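Local atomic coordinates of SusD superfamily protein (Parabacteroides distasonis, PDB entry 3OTN), a protein that probably binds nutrients such as carbohydrates at the bacterial outer membrane. Residues Y114-K119 with E172-A177; Y125-V130 with S356-T361. All coordinates share one frame; numbering follows the deposited sequence.

Contact 1: residues Y114-K119 with E172-A177; sequences YMAEVK and EQSDLA. With ACT (acetate ion), chain F.
Ala-116 on helix 108-133 meets Ser-174 and Leu-176, which sit in an ST turn just past helix 156-172. The contact lies in the helical, TPR-related part of the SusD fold, where the loop after helix 156-172 lies on helix 108-133. The CB of Ala-116 points at the loop and touches two groups. Ala-116 CB lies 3.2 Å from the hydroxyl OG of Ser-174. On the leucine, Ala-116 CB lies 3.8 Å from the branch point, Leu-176 CG. Leu-176 reaches further with CD2, which lies 3.7 Å from CG of Glu-117, and the two side chains cross obliquely. The Glu-117 chain runs out extended beyond CG. Its methylene part faces the leucine, while OE1 is hydrogen-bonded to Tyr-27 OH and forms a salt bridge with Arg-184. Met-187 and Val-190 of helix 187-202 also pack on Leu-176.

Beside this apolar patch, Lys-119 NZ makes a weak hydrogen bond of 2.9 Å to O of an acetate ion, probably from the crystallisation liquor. Lys-119 also pairs with Glu-170. The turn itself is set by Ser-174. Its chi1 of 82° turns OG back over its own backbone, where it can take the N-H two residues on. OG also bonds to Ala-171 O. Ser-174 OG accepts from Leu-176 N at 3.2 Å, with an N-H...O angle of 159°.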
loop_
_atom_site.group_PDB
_atom_site.type_symbol
_atom_site.label_atom_id
_atom_site.label_comp_id
_atom_site.label_asym_id
_atom_site.label_seq_id
_atom_site.Cartn_x
_atom_site.Cartn_y
_atom_site.Cartn_z
ATOM N N TYR A 114 -2.103 16.347 -18.143
ATOM C CA TYR A 114 -2.988 16.523 -17.028
ATOM C C TYR A 114 -4.066 15.440 -16.989
ATOM O O TYR A 114 -4.342 14.898 -15.940
ATOM C CB TYR A 114 -3.628 17.908 -17.077
ATOM C CG TYR A 114 -2.741 19.085 -16.709
ATOM C CD1 TYR A 114 -1.562 18.938 -15.963
ATOM C CD2 TYR A 114 -3.132 20.384 -17.060
ATOM C CE1 TYR A 114 -0.773 20.041 -15.624
ATOM C CE2 TYR A 114 -2.346 21.502 -16.721
ATOM C CZ TYR A 114 -1.189 21.317 -15.980
ATOM O OH TYR A 114 -0.431 22.406 -15.642
HETATM N N MSE A 115 -4.649 15.125 -18.148
HETATM C CA MSE A 115 -5.699 14.127 -18.207
HETATM C C MSE A 115 -5.113 12.743 -17.910
HETATM O O MSE A 115 -5.779 11.921 -17.270
HETATM C CB MSE A 115 -6.451 14.191 -19.546
HETATM C CG MSE A 115 -7.290 15.475 -19.714
HETATM SE SE MSE A 115 -8.205 15.632 -21.474
HETATM C CE MSE A 115 -6.655 15.385 -22.603
ATOM N N ALA A 116 -3.864 12.505 -18.320
ATOM C CA ALA A 116 -3.159 11.261 -17.964
ATOM C C ALA A 116 -3.008 11.108 -16.441
ATOM O O ALA A 116 -3.103 10.003 -15.897
ATOM C CB ALA A 116 -1.776 11.183 -18.672
ATOM N N GLU A 117 -2.746 12.203 -15.745
ATOM C CA GLU A 117 -2.577 12.143 -14.283
ATOM C C GLU A 117 -3.919 11.707 -13.635
ATOM O O GLU A 117 -3.950 10.916 -12.703
ATOM C CB GLU A 117 -2.131 13.500 -13.719
ATOM C CG GLU A 117 -0.751 13.983 -14.193
ATOM C CD GLU A 117 -0.356 15.348 -13.645
ATOM O OE1 GLU A 117 -0.581 15.631 -12.451
ATOM O OE2 GLU A 117 0.188 16.150 -14.420
ATOM N N VAL A 118 -5.002 12.277 -14.127
ATOM C CA VAL A 118 -6.351 12.044 -13.620
ATOM C C VAL A 118 -6.786 10.638 -13.963
ATOM O O VAL A 118 -7.380 9.968 -13.121
ATOM C CB VAL A 118 -7.350 13.136 -14.121
ATOM C CG1 VAL A 118 -8.831 12.859 -13.600
ATOM C CG2 VAL A 118 -6.839 14.531 -13.675
ATOM N N LYS A 119 -6.483 10.162 -15.171
ATOM C CA LYS A 119 -6.861 8.789 -15.507
ATOM C C LYS A 119 -6.072 7.798 -14.660
ATOM O O LYS A 119 -6.633 6.789 -14.222
ATOM C CB LYS A 119 -6.682 8.486 -16.985
ATOM C CG LYS A 119 -7.718 9.142 -17.868
ATOM C CD LYS A 119 -7.307 8.974 -19.324
ATOM C CE LYS A 119 -8.228 9.747 -20.273
ATOM N NZ LYS A 119 -7.865 9.438 -21.693
ATOM N N GLU A 172 -0.514 5.613 -20.399
ATOM C CA GLU A 172 0.717 5.086 -20.961
ATOM C C GLU A 172 1.089 5.669 -22.358
ATOM O O GLU A 172 2.269 5.767 -22.724
ATOM C CB GLU A 172 0.543 3.570 -21.071
ATOM C CG GLU A 172 1.755 2.807 -21.126
ATOM C CD GLU A 172 1.496 1.320 -21.003
ATOM O OE1 GLU A 172 0.574 0.761 -21.698
ATOM O OE2 GLU A 172 2.275 0.711 -20.249
ATOM N N GLN A 173 0.084 6.054 -23.132
ATOM C CA GLN A 173 0.303 6.658 -24.459
ATOM C C GLN A 173 0.294 8.183 -24.426
ATOM O O GLN A 173 0.110 8.809 -25.458
ATOM C CB GLN A 173 -0.752 6.132 -25.458
ATOM C CG GLN A 173 -0.641 4.607 -25.721
ATOM C CD GLN A 173 0.758 4.180 -26.218
ATOM O OE1 GLN A 173 1.422 4.900 -26.978
ATOM N NE2 GLN A 173 1.206 3.010 -25.781
ATOM N N SER A 174 0.560 8.786 -23.270
ATOM C CA SER A 174 0.432 10.233 -23.098
ATOM C C SER A 174 1.788 10.916 -23.079
ATOM O O SER A 174 2.837 10.271 -23.146
ATOM C CB SER A 174 -0.289 10.505 -21.780
ATOM O OG SER A 174 0.614 10.437 -20.686
ATOM N N ASP A 175 1.751 12.231 -22.928
ATOM C CA ASP A 175 2.948 13.058 -22.771
ATOM C C ASP A 175 3.552 13.165 -21.336
ATOM O O ASP A 175 4.419 14.007 -21.119
ATOM C CB ASP A 175 2.631 14.454 -23.344
ATOM C CG ASP A 175 2.414 14.425 -24.865
ATOM O OD1 ASP A 175 2.876 13.448 -25.521
ATOM O OD2 ASP A 175 1.794 15.376 -25.397
ATOM N N LEU A 176 3.175 12.289 -20.397
ATOM C CA LEU A 176 3.691 12.350 -19.017
ATOM C C LEU A 176 5.181 12.128 -18.897
ATOM O O LEU A 176 5.698 11.191 -19.502
ATOM C CB LEU A 176 3.053 11.254 -18.125
ATOM C CG LEU A 176 1.760 11.417 -17.377
ATOM C CD1 LEU A 176 1.470 10.065 -16.636
ATOM C CD2 LEU A 176 1.875 12.586 -16.413
ATOM N N ALA A 177 5.852 12.913 -18.040
ATOM C CA ALA A 177 7.276 12.715 -17.760
ATOM C C ALA A 177 7.488 11.336 -17.166
ATOM O O ALA A 177 6.598 10.853 -16.458
ATOM C CB ALA A 177 7.777 13.778 -16.759
HETATM C C ACT F . -5.188 11.143 -22.277
HETATM O O ACT F . -5.079 9.886 -22.326
HETATM O OXT ACT F . -4.169 11.717 -21.837
HETATM C CH3 ACT F . -6.434 11.898 -22.698
#

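Contact 2: residues Y125-V130 with S356-T361; sequences YYFYLV and SVYRYT. With EDO (1,2-ethanediol), chain S.
Phe-127 and Tyr-128, neighbours on helix 108-133, each meet one residue of 356-361. Phe-127 meets Tyr-358, and Tyr-128 meets Val-357. The backbones stay well apart: the nearest CA atoms, those of Tyr-128 and Val-357, are 11.0 Å from each other. The three aromatic side chains span most of the gap, and Val-357 contributes a methyl.

Phe-127 starts out toward the strand. Its CG is anti to the backbone N, with chi1 -172°, and the ring extends off the helix. The hydroxyl of Tyr-358 comes to the edge of this ring, near its plane, with Tyr-358 OH 3.9 Å from Phe-127 CE2. The two side chains cross at about a right angle. This is a van der Waals contact. The polar partner of the Tyr-358 hydroxyl is OD2 of Asp-196, on helix 187-202. That helix also packs on Phe-127 through Leu-193 and Thr-200.

Tyr-128 takes a different torsion. Its CG is anti to the carbonyl carbon, with chi1 -82°. Tyr-128 leaves the helix to one side of residues 356-361, and its ring brings the hydroxyl round to Val-357. Tyr-128 OH lies 3.8 Å from CG1 of Val-357, meeting this one methyl at a slant. All four touching residues are buried.

Further along, the Tyr-360 OH shares a 3.0 Å hydrogen bond with O2 of an ethanediol, probably from the crystallisation liquor. Gln-381 and Gln-388 also bind this molecule.

Val-357 and Tyr-358 both face Tyr-251 on the central strand 249-253 of a small antiparallel sheet. The pair of residues opposite one forms a classic beta bulge.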
loop_
_atom_site.group_PDB
_atom_site.type_symbol
_atom_site.label_atom_id
_atom_site.label_comp_id
_atom_site.label_asym_id
_atom_site.label_seq_id
_atom_site.Cartn_x
_atom_site.Cartn_y
_atom_site.Cartn_z
ATOM N N TYR A 125 -7.705 4.545 -7.569
ATOM C CA TYR A 125 -8.792 4.474 -6.582
ATOM C C TYR A 125 -9.607 3.183 -6.780
ATOM O O TYR A 125 -9.904 2.486 -5.801
ATOM C CB TYR A 125 -9.722 5.678 -6.680
ATOM C CG TYR A 125 -9.094 6.988 -6.206
ATOM C CD1 TYR A 125 -8.516 7.090 -4.938
ATOM C CD2 TYR A 125 -9.158 8.120 -6.972
ATOM C CE1 TYR A 125 -7.977 8.263 -4.493
ATOM C CE2 TYR A 125 -8.605 9.311 -6.537
ATOM C CZ TYR A 125 -8.010 9.369 -5.301
ATOM O OH TYR A 125 -7.475 10.544 -4.859
ATOM N N TYR A 126 -9.943 2.877 -8.039
ATOM C CA TYR A 126 -10.710 1.692 -8.362
ATOM C C TYR A 126 -9.952 0.401 -8.079
ATOM O O TYR A 126 -10.552 -0.569 -7.635
ATOM C CB TYR A 126 -11.187 1.691 -9.821
ATOM C CG TYR A 126 -12.522 2.351 -9.992
ATOM C CD1 TYR A 126 -13.682 1.774 -9.442
ATOM C CD2 TYR A 126 -12.641 3.540 -10.683
ATOM C CE1 TYR A 126 -14.922 2.376 -9.609
ATOM C CE2 TYR A 126 -13.869 4.145 -10.874
ATOM C CZ TYR A 126 -15.008 3.593 -10.311
ATOM O OH TYR A 126 -16.226 4.236 -10.483
ATOM N N PHE A 127 -8.641 0.400 -8.312
ATOM C CA PHE A 127 -7.818 -0.784 -8.040
ATOM C C PHE A 127 -7.805 -1.099 -6.556
ATOM O O PHE A 127 -7.822 -2.266 -6.204
ATOM C CB PHE A 127 -6.388 -0.573 -8.596
ATOM C CG PHE A 127 -5.499 -1.783 -8.543
ATOM C CD1 PHE A 127 -5.931 -3.020 -9.001
ATOM C CD2 PHE A 127 -4.191 -1.662 -8.110
ATOM C CE1 PHE A 127 -5.066 -4.119 -8.993
ATOM C CE2 PHE A 127 -3.316 -2.740 -8.107
ATOM C CZ PHE A 127 -3.759 -3.977 -8.523
ATOM N N TYR A 128 -7.768 -0.080 -5.685
ATOM C CA TYR A 128 -7.898 -0.322 -4.241
ATOM C C TYR A 128 -9.321 -0.832 -3.928
ATOM O O TYR A 128 -9.477 -1.871 -3.281
ATOM C CB TYR A 128 -7.565 0.906 -3.402
ATOM C CG TYR A 128 -6.102 1.058 -3.200
ATOM C CD1 TYR A 128 -5.277 1.496 -4.242
ATOM C CD2 TYR A 128 -5.497 0.643 -2.010
ATOM C CE1 TYR A 128 -3.880 1.598 -4.070
ATOM C CE2 TYR A 128 -4.128 0.752 -1.827
ATOM C CZ TYR A 128 -3.320 1.226 -2.841
ATOM O OH TYR A 128 -1.966 1.334 -2.622
ATOM N N LEU A 129 -10.338 -0.145 -4.457
ATOM C CA LEU A 129 -11.730 -0.567 -4.219
ATOM C C LEU A 129 -12.015 -2.025 -4.597
ATOM O O LEU A 129 -12.607 -2.792 -3.791
ATOM C CB LEU A 129 -12.716 0.344 -4.928
ATOM C CG LEU A 129 -12.920 1.719 -4.330
ATOM C CD1 LEU A 129 -13.749 2.516 -5.363
ATOM C CD2 LEU A 129 -13.677 1.626 -2.990
ATOM N N VAL A 130 -11.585 -2.445 -5.776
ATOM C CA VAL A 130 -11.909 -3.814 -6.222
ATOM C C VAL A 130 -11.178 -4.866 -5.422
ATOM O O VAL A 130 -11.738 -5.938 -5.184
ATOM C CB VAL A 130 -11.701 -4.091 -7.772
ATOM C CG1 VAL A 130 -12.689 -3.268 -8.621
ATOM C CG2 VAL A 130 -10.263 -3.864 -8.197
ATOM N N SER A 356 4.868 5.468 1.159
ATOM C CA SER A 356 4.893 4.916 -0.195
ATOM C C SER A 356 3.624 4.225 -0.666
ATOM O O SER A 356 2.998 3.490 0.085
ATOM C CB SER A 356 6.037 3.935 -0.330
ATOM O OG SER A 356 7.220 4.643 -0.253
ATOM N N VAL A 357 3.252 4.486 -1.916
ATOM C CA VAL A 357 2.275 3.673 -2.644
ATOM C C VAL A 357 3.036 2.682 -3.556
ATOM O O VAL A 357 2.721 1.495 -3.566
ATOM C CB VAL A 357 1.294 4.567 -3.468
ATOM C CG1 VAL A 357 0.384 3.731 -4.354
ATOM C CG2 VAL A 357 0.484 5.443 -2.531
ATOM N N TYR A 358 4.006 3.169 -4.325
ATOM C CA TYR A 358 4.940 2.287 -5.081
ATOM C C TYR A 358 6.369 2.746 -4.895
ATOM O O TYR A 358 6.659 3.936 -5.022
ATOM C CB TYR A 358 4.634 2.232 -6.595
ATOM C CG TYR A 358 3.406 1.424 -6.883
ATOM C CD1 TYR A 358 3.421 0.052 -6.747
ATOM C CD2 TYR A 358 2.211 2.035 -7.231
ATOM C CE1 TYR A 358 2.276 -0.704 -6.942
ATOM C CE2 TYR A 358 1.065 1.287 -7.431
ATOM C CZ TYR A 358 1.117 -0.082 -7.291
ATOM O OH TYR A 358 0.003 -0.824 -7.455
ATOM N N ARG A 359 7.259 1.803 -4.623
ATOM C CA ARG A 359 8.693 2.037 -4.631
ATOM C C ARG A 359 9.380 0.974 -5.499
ATOM O O ARG A 359 8.806 -0.038 -5.834
ATOM C CB ARG A 359 9.269 2.085 -3.219
ATOM C CG ARG A 359 9.274 0.774 -2.430
ATOM C CD ARG A 359 9.854 1.060 -1.085
ATOM N NE ARG A 359 9.899 -0.073 -0.139
ATOM C CZ ARG A 359 10.991 -0.754 0.214
ATOM N NH1 ARG A 359 12.174 -0.494 -0.344
ATOM N NH2 ARG A 359 10.916 -1.697 1.175
ATOM N N TYR A 360 10.593 1.261 -5.913
ATOM C CA TYR A 360 11.313 0.417 -6.869
ATOM C C TYR A 360 11.505 -1.019 -6.430
ATOM O O TYR A 360 11.402 -1.940 -7.268
ATOM C CB TYR A 360 12.661 1.065 -7.154
ATOM C CG TYR A 360 13.442 0.568 -8.342
ATOM C CD1 TYR A 360 12.852 0.427 -9.583
ATOM C CD2 TYR A 360 14.807 0.376 -8.238
ATOM C CE1 TYR A 360 13.600 0.052 -10.673
ATOM C CE2 TYR A 360 15.564 0.002 -9.320
ATOM C CZ TYR A 360 14.960 -0.154 -10.529
ATOM O OH TYR A 360 15.704 -0.538 -11.592
ATOM N N THR A 361 11.757 -1.249 -5.142
ATOM C CA THR A 361 11.906 -2.661 -4.668
ATOM C C THR A 361 10.688 -3.535 -5.005
ATOM O O THR A 361 10.841 -4.663 -5.488
ATOM C CB THR A 361 12.257 -2.772 -3.171
ATOM O OG1 THR A 361 13.535 -2.184 -2.938
ATOM C CG2 THR A 361 12.298 -4.255 -2.702
HETATM C C1 EDO S . 18.258 -4.322 -11.985
HETATM O O1 EDO S . 19.155 -5.439 -11.985
HETATM C C2 EDO S . 18.238 -3.682 -10.603
HETATM O O2 EDO S . 18.008 -2.273 -10.736
#

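From the N terminus the chain passes helices 15-25, 64-68 and 79-100 before reaching helix 108-133, which serves both contacts. Residues 114-119 come first, and 125-130 follow on the same helix. The chain then runs through helix 156-172, and contact 1 closes a local loop at 172-177, with 52 residues between its segments. Contact 2 closes much later, at 356-361, after 225 intervening residues. The segments alternate, so the two closures cross. Their centres are about 17 Å apart. Contact 1 ties helix 108-133 to the loop between helices 156-172 and 187-202. Contact 2, near the chain centre, joins this helix to the C-terminal SusD family region.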